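Long-range contacts in M152 protein (Murid herpesvirus 1, PDB 4G59), which is a viral MHC class I-like glycoprotein that probably serves immune evasion, consistent with binding of host MHC-like NKG2D ligands of the RAE-1 family: residues B[178-182]-B[254-258]; B[183-187]-B[199-203]; B[114-119]-B[131-135]; B[88-93]-B[134-140]. All coordinates share one frame; numbering follows the deposited sequence.

Contact 1: residues B[178-182]-B[254-258]; sequences MDNPR and SPTGW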
loop_
_atom_site.group_PDB
_atom_site.type_symbol
_atom_site.label_atom_id
_atom_site.label_comp_id
_atom_site.label_asym_id
_atom_site.label_seq_id
_atom_site.Cartn_x
_atom_site.Cartn_y
_atom_site.Cartn_z
ATOM N N MET B 178 -15.683 -12.543 -16.490
ATOM C CA MET B 178 -16.216 -12.921 -15.174
ATOM C C MET B 178 -16.861 -11.728 -14.534
ATOM O O MET B 178 -17.564 -11.861 -13.539
ATOM C CB MET B 178 -15.119 -13.406 -14.229
ATOM C CG MET B 178 -14.339 -14.605 -14.675
ATOM S SD MET B 178 -13.349 -15.254 -13.316
ATOM C CE MET B 178 -12.783 -13.755 -12.527
ATOM N N ASP B 179 -16.591 -10.555 -15.097
ATOM C CA ASP B 179 -16.978 -9.301 -14.468
ATOM C C ASP B 179 -18.486 -9.085 -14.492
ATOM O O ASP B 179 -19.080 -8.759 -15.519
ATOM C CB ASP B 179 -16.251 -8.121 -15.127
ATOM C CG ASP B 179 -16.857 -6.782 -14.772
ATOM O OD1 ASP B 179 -17.212 -6.559 -13.597
ATOM O OD2 ASP B 179 -16.962 -5.949 -15.687
ATOM N N ASN B 180 -19.083 -9.249 -13.328
ATOM C CA ASN B 180 -20.500 -9.110 -13.161
ATOM C C ASN B 180 -20.761 -8.443 -11.823
ATOM O O ASN B 180 -20.589 -9.068 -10.787
ATOM C CB ASN B 180 -21.141 -10.493 -13.199
ATOM C CG ASN B 180 -22.647 -10.436 -13.104
ATOM O OD1 ASN B 180 -23.222 -9.514 -12.506
ATOM N ND2 ASN B 180 -23.301 -11.426 -13.692
ATOM N N PRO B 181 -21.230 -7.185 -11.850
ATOM C CA PRO B 181 -21.458 -6.389 -10.634
ATOM C C PRO B 181 -22.389 -7.099 -9.655
ATOM O O PRO B 181 -22.331 -6.808 -8.459
ATOM C CB PRO B 181 -22.181 -5.132 -11.149
ATOM C CG PRO B 181 -22.094 -5.162 -12.637
ATOM C CD PRO B 181 -21.832 -6.578 -13.050
ATOM N N ARG B 182 -23.256 -7.983 -10.159
ATOM C CA ARG B 182 -24.214 -8.672 -9.295
ATOM C C ARG B 182 -23.577 -9.849 -8.576
ATOM O O ARG B 182 -24.155 -10.369 -7.633
ATOM C CB ARG B 182 -25.485 -9.097 -10.066
ATOM C CG ARG B 182 -26.151 -7.902 -10.739
ATOM C CD ARG B 182 -27.412 -8.213 -11.534
ATOM N NE ARG B 182 -28.098 -6.946 -11.799
ATOM C CZ ARG B 182 -27.722 -6.077 -12.730
ATOM N NH1 ARG B 182 -26.674 -6.340 -13.517
ATOM N NH2 ARG B 182 -28.396 -4.946 -12.877
ATOM N N SER B 254 -16.326 0.805 -12.264
ATOM C CA SER B 254 -15.471 -0.193 -12.890
ATOM C C SER B 254 -15.061 0.280 -14.275
ATOM O O SER B 254 -15.851 0.907 -14.984
ATOM C CB SER B 254 -16.239 -1.503 -13.013
ATOM O OG SER B 254 -15.588 -2.378 -13.914
ATOM N N PRO B 255 -13.811 0.002 -14.663
ATOM C CA PRO B 255 -13.369 0.458 -15.983
ATOM C C PRO B 255 -14.189 -0.203 -17.089
ATOM O O PRO B 255 -14.200 0.304 -18.205
ATOM C CB PRO B 255 -11.904 -0.021 -16.062
ATOM C CG PRO B 255 -11.507 -0.359 -14.649
ATOM C CD PRO B 255 -12.745 -0.670 -13.887
ATOM N N THR B 256 -14.864 -1.310 -16.788
ATOM C CA THR B 256 -15.690 -1.963 -17.802
ATOM C C THR B 256 -17.014 -1.242 -18.044
ATOM O O THR B 256 -17.788 -1.647 -18.915
ATOM C CB THR B 256 -15.942 -3.422 -17.481
ATOM O OG1 THR B 256 -16.667 -3.508 -16.251
ATOM C CG2 THR B 256 -14.640 -4.137 -17.345
ATOM N N GLY B 257 -17.280 -0.184 -17.286
ATOM C CA GLY B 257 -18.356 0.722 -17.658
ATOM C C GLY B 257 -19.614 0.698 -16.821
ATOM O O GLY B 257 -20.542 1.466 -17.061
ATOM N N TRP B 258 -19.655 -0.180 -15.835
ATOM C CA TRP B 258 -20.734 -0.160 -14.875
ATOM C C TRP B 258 -20.317 0.576 -13.600
ATOM O O TRP B 258 -19.123 0.697 -13.318
ATOM C CB TRP B 258 -21.169 -1.587 -14.562
ATOM C CG TRP B 258 -20.126 -2.431 -13.880
ATOM C CD1 TRP B 258 -19.265 -3.317 -14.472
ATOM C CD2 TRP B 258 -19.860 -2.493 -12.465
ATOM N NE1 TRP B 258 -18.486 -3.919 -13.511
ATOM C CE2 TRP B 258 -18.833 -3.437 -12.274
ATOM C CE3 TRP B 258 -20.401 -1.846 -11.347
ATOM C CZ2 TRP B 258 -18.324 -3.743 -11.004
ATOM C CZ3 TRP B 258 -19.895 -2.150 -10.083
ATOM C CH2 TRP B 258 -18.870 -3.093 -9.923
#

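Contact 2: residues B[183-187]-B[199-203]; sequences HNEYS and CTMRT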
loop_
_atom_site.group_PDB
_atom_site.type_symbol
_atom_site.label_atom_id
_atom_site.label_comp_id
_atom_site.label_asym_id
_atom_site.label_seq_id
_atom_site.Cartn_x
_atom_site.Cartn_y
_atom_site.Cartn_z
ATOM N N HIS B 183 -22.379 -10.247 -8.994
ATOM C CA HIS B 183 -21.715 -11.368 -8.333
ATOM C C HIS B 183 -20.879 -10.913 -7.140
ATOM O O HIS B 183 -20.446 -11.730 -6.333
ATOM C CB HIS B 183 -20.864 -12.177 -9.314
ATOM C CG HIS B 183 -21.662 -12.931 -10.325
ATOM N ND1 HIS B 183 -21.216 -14.095 -10.909
ATOM C CD2 HIS B 183 -22.880 -12.682 -10.865
ATOM C CE1 HIS B 183 -22.123 -14.531 -11.769
ATOM N NE2 HIS B 183 -23.139 -13.688 -11.761
ATOM N N ASN B 184 -20.657 -9.607 -7.030
ATOM C CA ASN B 184 -19.843 -9.078 -5.958
ATOM C C ASN B 184 -20.681 -8.914 -4.690
ATOM O O ASN B 184 -21.910 -8.865 -4.758
ATOM C CB ASN B 184 -19.263 -7.736 -6.397
ATOM C CG ASN B 184 -18.416 -7.835 -7.685
ATOM O OD1 ASN B 184 -17.839 -8.877 -7.990
ATOM N ND2 ASN B 184 -18.328 -6.712 -8.415
ATOM N N GLU B 185 -20.033 -8.827 -3.531
ATOM C CA GLU B 185 -20.782 -8.596 -2.287
ATOM C C GLU B 185 -20.512 -7.192 -1.747
ATOM O O GLU B 185 -19.352 -6.779 -1.612
ATOM C CB GLU B 185 -20.431 -9.637 -1.215
ATOM C CG GLU B 185 -20.937 -9.323 0.209
ATOM C CD GLU B 185 -20.297 -10.222 1.277
ATOM O OE1 GLU B 185 -20.531 -11.453 1.269
ATOM O OE2 GLU B 185 -19.554 -9.688 2.129
ATOM N N TYR B 186 -21.584 -6.471 -1.432
ATOM C CA TYR B 186 -21.480 -5.106 -0.948
ATOM C C TYR B 186 -21.956 -5.034 0.496
ATOM O O TYR B 186 -22.877 -5.750 0.880
ATOM C CB TYR B 186 -22.340 -4.204 -1.805
ATOM C CG TYR B 186 -22.078 -4.328 -3.287
ATOM C CD1 TYR B 186 -21.206 -3.466 -3.925
ATOM C CD2 TYR B 186 -22.713 -5.293 -4.051
ATOM C CE1 TYR B 186 -20.957 -3.568 -5.295
ATOM C CE2 TYR B 186 -22.468 -5.405 -5.418
ATOM C CZ TYR B 186 -21.596 -4.520 -6.031
ATOM O OH TYR B 186 -21.327 -4.597 -7.375
ATOM N N SER B 187 -21.317 -4.192 1.307
ATOM C CA SER B 187 -21.737 -4.033 2.709
ATOM C C SER B 187 -21.393 -2.649 3.268
ATOM O O SER B 187 -20.488 -1.975 2.771
ATOM C CB SER B 187 -21.153 -5.146 3.591
ATOM O OG SER B 187 -19.744 -5.128 3.643
ATOM N N CYS B 199 -17.517 1.407 3.643
ATOM C CA CYS B 199 -18.199 0.688 2.556
ATOM C C CYS B 199 -17.254 -0.361 1.995
ATOM O O CYS B 199 -16.086 -0.054 1.706
ATOM C CB CYS B 199 -18.610 1.655 1.444
ATOM S SG CYS B 199 -19.479 0.882 0.033
ATOM N N THR B 200 -17.750 -1.585 1.817
ATOM C CA THR B 200 -16.891 -2.679 1.329
ATOM C C THR B 200 -17.469 -3.421 0.122
ATOM O O THR B 200 -18.660 -3.768 0.118
ATOM C CB THR B 200 -16.625 -3.696 2.443
ATOM O OG1 THR B 200 -16.115 -3.014 3.592
ATOM C CG2 THR B 200 -15.594 -4.730 2.005
ATOM N N MET B 201 -16.634 -3.644 -0.893
ATOM C CA MET B 201 -16.961 -4.552 -1.987
ATOM C C MET B 201 -15.962 -5.720 -2.051
ATOM O O MET B 201 -14.752 -5.511 -2.246
ATOM C CB MET B 201 -16.976 -3.846 -3.331
ATOM C CG MET B 201 -17.458 -4.787 -4.422
ATOM S SD MET B 201 -17.644 -3.976 -6.016
ATOM C CE MET B 201 -15.942 -3.944 -6.578
ATOM N N ARG B 202 -16.462 -6.942 -1.865
ATOM C CA ARG B 202 -15.649 -8.148 -2.046
ATOM C C ARG B 202 -15.940 -8.703 -3.427
ATOM O O ARG B 202 -17.100 -8.764 -3.853
ATOM C CB ARG B 202 -15.975 -9.200 -0.991
ATOM C CG ARG B 202 -15.482 -8.830 0.411
ATOM C CD ARG B 202 -16.059 -9.770 1.476
ATOM N NE ARG B 202 -15.492 -9.474 2.787
ATOM C CZ ARG B 202 -15.948 -8.527 3.608
ATOM N NH1 ARG B 202 -16.994 -7.785 3.267
ATOM N NH2 ARG B 202 -15.361 -8.320 4.780
ATOM N N THR B 203 -14.884 -9.098 -4.130
ATOM C CA THR B 203 -15.018 -9.531 -5.510
ATOM C C THR B 203 -13.864 -10.450 -5.877
ATOM O O THR B 203 -12.842 -10.470 -5.181
ATOM C CB THR B 203 -15.047 -8.300 -6.448
ATOM O OG1 THR B 203 -15.402 -8.695 -7.782
ATOM C CG2 THR B 203 -13.678 -7.542 -6.446
HETATM O O HOH W 1 -18.853 -6.882 1.246
#

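Contact 3: residues B[114-119]-B[131-135]; sequences MDGNTL and LGSPP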
loop_
_atom_site.group_PDB
_atom_site.type_symbol
_atom_site.label_atom_id
_atom_site.label_comp_id
_atom_site.label_asym_id
_atom_site.label_seq_id
_atom_site.Cartn_x
_atom_site.Cartn_y
_atom_site.Cartn_z
ATOM N N MET B 114 12.345 5.702 -5.512
ATOM C CA MET B 114 12.853 5.535 -4.153
ATOM C C MET B 114 12.063 6.392 -3.186
ATOM O O MET B 114 11.908 7.594 -3.413
ATOM C CB MET B 114 14.341 5.903 -4.049
ATOM C CG MET B 114 15.283 4.796 -4.512
ATOM S SD MET B 114 17.038 5.011 -4.087
ATOM C CE MET B 114 17.613 3.624 -5.056
ATOM N N ASP B 115 11.561 5.776 -2.116
ATOM C CA ASP B 115 10.890 6.531 -1.053
ATOM C C ASP B 115 9.742 7.434 -1.527
ATOM O O ASP B 115 9.636 8.593 -1.103
ATOM C CB ASP B 115 11.924 7.336 -0.242
ATOM C CG ASP B 115 12.948 6.439 0.436
ATOM O OD1 ASP B 115 12.697 5.227 0.536
ATOM O OD2 ASP B 115 13.996 6.933 0.887
ATOM N N GLY B 116 8.895 6.903 -2.406
ATOM C CA GLY B 116 7.779 7.665 -2.938
ATOM C C GLY B 116 8.136 8.607 -4.084
ATOM O O GLY B 116 7.249 9.191 -4.699
ATOM N N ASN B 117 9.424 8.767 -4.370
ATOM C CA ASN B 117 9.868 9.690 -5.419
ATOM C C ASN B 117 10.284 8.946 -6.676
ATOM O O ASN B 117 11.052 7.993 -6.591
ATOM C CB ASN B 117 11.076 10.527 -4.952
ATOM C CG ASN B 117 10.751 11.458 -3.795
ATOM O OD1 ASN B 117 9.781 12.223 -3.838
ATOM N ND2 ASN B 117 11.574 11.398 -2.746
ATOM N N THR B 118 9.805 9.400 -7.835
ATOM C CA THR B 118 10.297 8.902 -9.123
ATOM C C THR B 118 11.618 9.585 -9.515
ATOM O O THR B 118 11.667 10.803 -9.652
ATOM C CB THR B 118 9.268 9.113 -10.244
ATOM O OG1 THR B 118 8.035 8.474 -9.888
ATOM C CG2 THR B 118 9.767 8.519 -11.551
ATOM N N LEU B 119 12.680 8.796 -9.695
ATOM C CA LEU B 119 13.996 9.329 -10.045
ATOM C C LEU B 119 14.280 9.350 -11.546
ATOM O O LEU B 119 14.859 10.314 -12.049
ATOM C CB LEU B 119 15.095 8.515 -9.377
ATOM C CG LEU B 119 14.860 8.074 -7.940
ATOM C CD1 LEU B 119 15.943 7.102 -7.506
ATOM C CD2 LEU B 119 14.802 9.285 -7.032
ATOM N N LEU B 131 14.227 12.526 -13.200
ATOM C CA LEU B 131 13.083 13.268 -12.671
ATOM C C LEU B 131 13.265 13.659 -11.208
ATOM O O LEU B 131 12.553 14.526 -10.703
ATOM C CB LEU B 131 11.813 12.433 -12.810
ATOM C CG LEU B 131 11.521 11.921 -14.215
ATOM C CD1 LEU B 131 10.208 11.188 -14.250
ATOM C CD2 LEU B 131 11.499 13.086 -15.173
ATOM N N GLY B 132 14.199 13.004 -10.522
ATOM C CA GLY B 132 14.429 13.263 -9.112
ATOM C C GLY B 132 15.741 12.717 -8.563
ATOM O O GLY B 132 16.441 11.952 -9.230
ATOM N N SER B 133 16.079 13.125 -7.341
ATOM C CA SER B 133 17.237 12.576 -6.636
ATOM C C SER B 133 16.801 12.016 -5.284
ATOM O O SER B 133 15.924 12.587 -4.631
ATOM C CB SER B 133 18.329 13.634 -6.449
ATOM O OG SER B 133 19.620 13.031 -6.368
ATOM N N PRO B 134 17.392 10.882 -4.880
ATOM C CA PRO B 134 17.107 10.244 -3.587
ATOM C C PRO B 134 17.742 10.997 -2.416
ATOM O O PRO B 134 18.948 11.273 -2.448
ATOM C CB PRO B 134 17.740 8.848 -3.723
ATOM C CG PRO B 134 18.016 8.671 -5.185
ATOM C CD PRO B 134 18.225 10.034 -5.749
ATOM N N PRO B 135 16.931 11.313 -1.390
ATOM C CA PRO B 135 17.204 12.162 -0.222
ATOM C C PRO B 135 18.518 11.963 0.544
ATOM O O PRO B 135 19.115 12.955 0.974
ATOM C CB PRO B 135 16.025 11.853 0.690
ATOM C CG PRO B 135 14.915 11.638 -0.253
ATOM C CD PRO B 135 15.511 10.922 -1.438
#

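Contact 4: residues B[88-93]-B[134-140]; sequences VFKAGR and PPYSPDV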
loop_
_atom_site.group_PDB
_atom_site.type_symbol
_atom_site.label_atom_id
_atom_site.label_comp_id
_atom_site.label_asym_id
_atom_site.label_seq_id
_atom_site.Cartn_x
_atom_site.Cartn_y
_atom_site.Cartn_z
ATOM N N VAL B 88 26.302 0.410 -6.049
ATOM C CA VAL B 88 26.083 1.850 -6.120
ATOM C C VAL B 88 25.660 2.451 -4.787
ATOM O O VAL B 88 26.230 3.447 -4.343
ATOM C CB VAL B 88 25.061 2.236 -7.217
ATOM C CG1 VAL B 88 24.891 3.765 -7.289
ATOM C CG2 VAL B 88 25.499 1.688 -8.565
ATOM N N PHE B 89 24.538 1.998 -4.256
ATOM C CA PHE B 89 24.095 2.501 -2.966
ATOM C C PHE B 89 24.872 2.023 -1.743
ATOM O O PHE B 89 25.183 2.793 -0.848
ATOM C CB PHE B 89 22.587 2.387 -2.831
ATOM C CG PHE B 89 21.862 3.436 -3.605
ATOM C CD1 PHE B 89 21.584 4.657 -3.033
ATOM C CD2 PHE B 89 21.511 3.225 -4.919
ATOM C CE1 PHE B 89 20.938 5.630 -3.739
ATOM C CE2 PHE B 89 20.870 4.202 -5.630
ATOM C CZ PHE B 89 20.585 5.408 -5.038
ATOM N N LYS B 90 25.151 0.730 -1.716
ATOM C CA LYS B 90 25.978 0.105 -0.697
ATOM C C LYS B 90 25.237 -0.040 0.614
ATOM O O LYS B 90 25.755 -0.586 1.570
ATOM C CB LYS B 90 27.286 0.860 -0.512
ATOM C CG LYS B 90 28.302 0.520 -1.562
ATOM C CD LYS B 90 29.467 1.469 -1.520
ATOM C CE LYS B 90 30.526 1.059 -2.517
ATOM N NZ LYS B 90 29.971 0.904 -3.883
ATOM N N ALA B 91 24.005 0.428 0.632
ATOM C CA ALA B 91 23.145 0.320 1.791
ATOM C C ALA B 91 21.869 -0.188 1.184
ATOM O O ALA B 91 21.509 0.218 0.090
ATOM C CB ALA B 91 22.939 1.658 2.423
ATOM N N GLY B 92 21.185 -1.084 1.870
ATOM C CA GLY B 92 20.044 -1.735 1.245
ATOM C C GLY B 92 18.770 -0.933 1.420
ATOM O O GLY B 92 17.785 -1.421 1.999
ATOM N N ARG B 93 18.780 0.308 0.941
ATOM C CA ARG B 93 17.566 1.093 0.991
ATOM C C ARG B 93 16.583 0.488 -0.027
ATOM O O ARG B 93 17.006 -0.115 -1.036
ATOM C CB ARG B 93 17.857 2.563 0.705
ATOM C CG ARG B 93 18.329 2.819 -0.707
ATOM C CD ARG B 93 18.828 4.245 -0.852
ATOM N NE ARG B 93 17.732 5.196 -0.771
ATOM C CZ ARG B 93 17.863 6.454 -0.392
ATOM N NH1 ARG B 93 19.049 6.918 -0.056
ATOM N NH2 ARG B 93 16.809 7.254 -0.345
ATOM N N PRO B 134 17.392 10.882 -4.880
ATOM C CA PRO B 134 17.107 10.244 -3.587
ATOM C C PRO B 134 17.742 10.997 -2.416
ATOM O O PRO B 134 18.948 11.273 -2.448
ATOM C CB PRO B 134 17.740 8.848 -3.723
ATOM C CG PRO B 134 18.016 8.671 -5.185
ATOM C CD PRO B 134 18.225 10.034 -5.749
ATOM N N PRO B 135 16.931 11.313 -1.390
ATOM C CA PRO B 135 17.204 12.162 -0.222
ATOM C C PRO B 135 18.518 11.963 0.544
ATOM O O PRO B 135 19.115 12.955 0.974
ATOM C CB PRO B 135 16.025 11.853 0.690
ATOM C CG PRO B 135 14.915 11.638 -0.253
ATOM C CD PRO B 135 15.511 10.922 -1.438
ATOM N N TYR B 136 18.955 10.738 0.777
ATOM C CA TYR B 136 20.201 10.606 1.529
ATOM C C TYR B 136 21.257 9.864 0.714
ATOM O O TYR B 136 21.752 8.804 1.111
ATOM C CB TYR B 136 19.945 9.989 2.911
ATOM C CG TYR B 136 19.384 10.999 3.885
ATOM C CD1 TYR B 136 20.121 11.432 4.971
ATOM C CD2 TYR B 136 18.127 11.553 3.693
ATOM C CE1 TYR B 136 19.608 12.377 5.855
ATOM C CE2 TYR B 136 17.605 12.499 4.566
ATOM C CZ TYR B 136 18.349 12.908 5.647
ATOM O OH TYR B 136 17.831 13.846 6.514
ATOM N N SER B 137 21.590 10.439 -0.437
ATOM C CA SER B 137 22.530 9.817 -1.360
ATOM C C SER B 137 23.615 10.791 -1.836
ATOM O O SER B 137 23.732 11.067 -3.037
ATOM C CB SER B 137 21.770 9.259 -2.560
ATOM O OG SER B 137 20.974 10.266 -3.158
ATOM N N PRO B 138 24.426 11.305 -0.900
ATOM C CA PRO B 138 25.418 12.297 -1.325
ATOM C C PRO B 138 26.577 11.636 -2.075
ATOM O O PRO B 138 27.141 12.231 -2.994
ATOM C CB PRO B 138 25.890 12.895 0.001
ATOM C CG PRO B 138 25.734 11.775 0.994
ATOM C CD PRO B 138 24.540 10.973 0.535
ATOM N N ASP B 139 26.904 10.407 -1.687
ATOM C CA ASP B 139 27.991 9.653 -2.302
ATOM C C ASP B 139 27.634 9.044 -3.658
ATOM O O ASP B 139 28.519 8.556 -4.362
ATOM C CB ASP B 139 28.463 8.541 -1.363
ATOM C CG ASP B 139 29.101 9.076 -0.094
ATOM O OD1 ASP B 139 29.842 10.083 -0.178
ATOM O OD2 ASP B 139 28.858 8.480 0.982
ATOM N N VAL B 140 26.356 9.068 -4.028
ATOM C CA VAL B 140 25.926 8.440 -5.279
ATOM C C VAL B 140 25.741 9.447 -6.420
ATOM O O VAL B 140 25.077 10.474 -6.247
ATOM C CB VAL B 140 24.638 7.626 -5.082
ATOM C CG1 VAL B 140 24.102 7.134 -6.417
ATOM C CG2 VAL B 140 24.904 6.453 -4.134
#

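Contact 1: residues B[178-182]-B[254-258]
One carboxylate, that of D179, is shared between an indole and a threonine hydroxyl, and all three groups are buried. They meet where the MHC-like platform passes into the immunoglobulin-like domain: D179 is the first residue past helix 161-178, and S254 to G257 form a type I beta turn just before strand 258-264. W258 NE1 donates to D179 OD1 at 2.9 Å, on the syn side of that oxygen, the acceptor standing 21° out of the indole plane. T256 OG1 donates to D179 OD2, also on the syn side but tilted from the carboxylate plane; at 2.5 Å the bond is very short as modelled, its exact length doubtful. The same hydroxyl accepts from S254 OG at 2.8 Å, so the donors run in order from S254 through T256 to D179. With CG swung anti to the backbone N (chi1 165°), D179 reaches out to the turn. R14 forms a salt bridge to OD2, and this positively charged partner would probably favour the ionised carboxylate. The indole itself is clamped between S254 CB over one face and P181 over the opposite one. The proline makes a CH-pi contact, its CG lying 3.5 Å from the centroid of the five-membered ring of W258 and 12° off the ring normal.

Contact 2: residues B[183-187]-B[199-203]
R202, E185 and S187 come together round one water on the outer face of two antiparallel strands. The R202 chain is extended from CG to NE and runs beside the E185 side chain, pointing the same way. Their charged ends form a fairly long salt bridge, E185 OE2 to R202 NH1 at 3.4 Å, with the carboxylate and guanidinium planes turned 50° apart. Water 1 bridges the two charged groups: it accepts from R202 NH1 at 2.9 Å, in the guanidinium plane, and lies 3.0 Å from E185 OE2, to which it can donate. S187 OG is 3.1 Å from the same water; its chi1 of 63° sets the hydroxyl between the backbone N and the carbonyl carbon and brings it over T200 CB at 3.6 Å. Beneath this group lies regular antiparallel pairing in the hairpin of strands 185-191 and 196-203, which begins a four-stranded sheet of the immunoglobulin-like domain. E185 and R202 form one hydrogen-bonded pair, S187 and T200 the next. Between them Y186 and M201 are a non-hydrogen-bonded pair, and their side chains go to the other face, toward the strands of the second sheet, where both touch I252. There M201 SD makes an oblique Met-aromatic contact with Y186, 4.4 Å from the ring centroid. T200 OG1 is bound by E234 on the neighbouring strand. Where the pairing begins, N184 OD1 takes a hydrogen bond from T203 OG1, although its modelled length is too short to be trusted.

Contact 3: residues B[114-119]-B[131-135]
L119 O takes two backbone donors from the chain that comes back past it, L131 N at 2.6 Å and G132 N at 3.2 Å. Both reach it from the same face of its carbonyl plane, and L131 N stands well above that plane. This double grip lies at the end of the pairing, just after strand 128-130, the outermost strand of the eight-stranded platform sheet. The end of the L119 side chain turns back to fork against P134: CD1 sits 3.5 Å from P134 CG, and CD2 lies 3.7 Å from P134 CD. M114, extended beyond CG, crosses the same proline obliquely, its SD 3.9 Å from P134 CB. T118 CG2 and L131 CD1 lie alongside each other at 3.8 Å.

What positions M114 and L119 is a tight hairpin between strands 106-114 and 117-123. M114 to N117 form a type I' beta turn, with positive phi at D115 and G116, closed by M114 N to N117 O at 2.8 Å and by N117 N to M114 O. One step further out, D115 OD2 forms a salt bridge with R93, while D115 OD1 meets a basic side chain of another protein chain and N117 ND2 a polar one. Apolar side chains and the two backbone bonds to L119 O thus hold loop 131-135 to the hairpin, while D115 and N117 in the turn offer polar groups to the other chain, D115 being shared with R93.

Contact 4: residues B[88-93]-B[134-140]
At one end of the MHC-like platform, the C-terminal end of helix 68-89 meets the loop that leads into helix 142-148, with V88 and F89 closing on V140. The valines touch through CG1 of V88 and CG1 of V140, 3.6 Å apart, their side chains crossing at about a right angle. The other branch of V140, its CG2, lies over one face of the F89 ring in a CH-pi contact, 4.2 Å from the centroid and 21° off the normal, displaced toward the rim. That methyl also abuts V88 O at 3.3 Å, so it fills the corner between helix backbone and ring. P134 comes to the edge of F89, with CG at 4.2 Å from CZ, and S137 CB approaches CE1 obliquely. I145 of helix 142-148 packs on V140 as well, which ties this corner to the second helical arm.

K90, with positive phi, is the first residue to leave helical backbone angles, and the chain turns back through an inverse gamma turn centred on G92. This brings R93 round to the same loop. Its CG stands between the backbone N and the carbonyl carbon (chi1 66°), and a bend at chi3 lays the guanidinium against P134, with P135 CD coming obliquely to NH2. The main polar partner of this group is D115, in a salt bridge through NH2, and both R93 and Y136 also pack against another protein chain. NH1 lies 3.5 Å from Y136 O, which is near the guanidinium plane, while P134 CB sits over one face, 3.8 Å from R93 NH2.

In the fold
The four contacts fall into two pairs on opposite sides of the chain's centre. Contacts 3 and 4 sit together at one end of the MHC-like platform, about 11 Å between centres, sharing P134 and P135 and joined by packing of M114 on F89 and R93; both face the partner protein. Contacts 1 and 2, about 12 Å between centres, belong to the immunoglobulin-like domain and its junction with helix 161-178, and meet through P181, Y186 and W258. Along the chain the platform pair closes first; contact 2 is then nested within the loop closed by contact 1. The centres of the two pairs lie about 36 to 44 Å apart, so the end touching the partner protein is well separated from the interdomain junction.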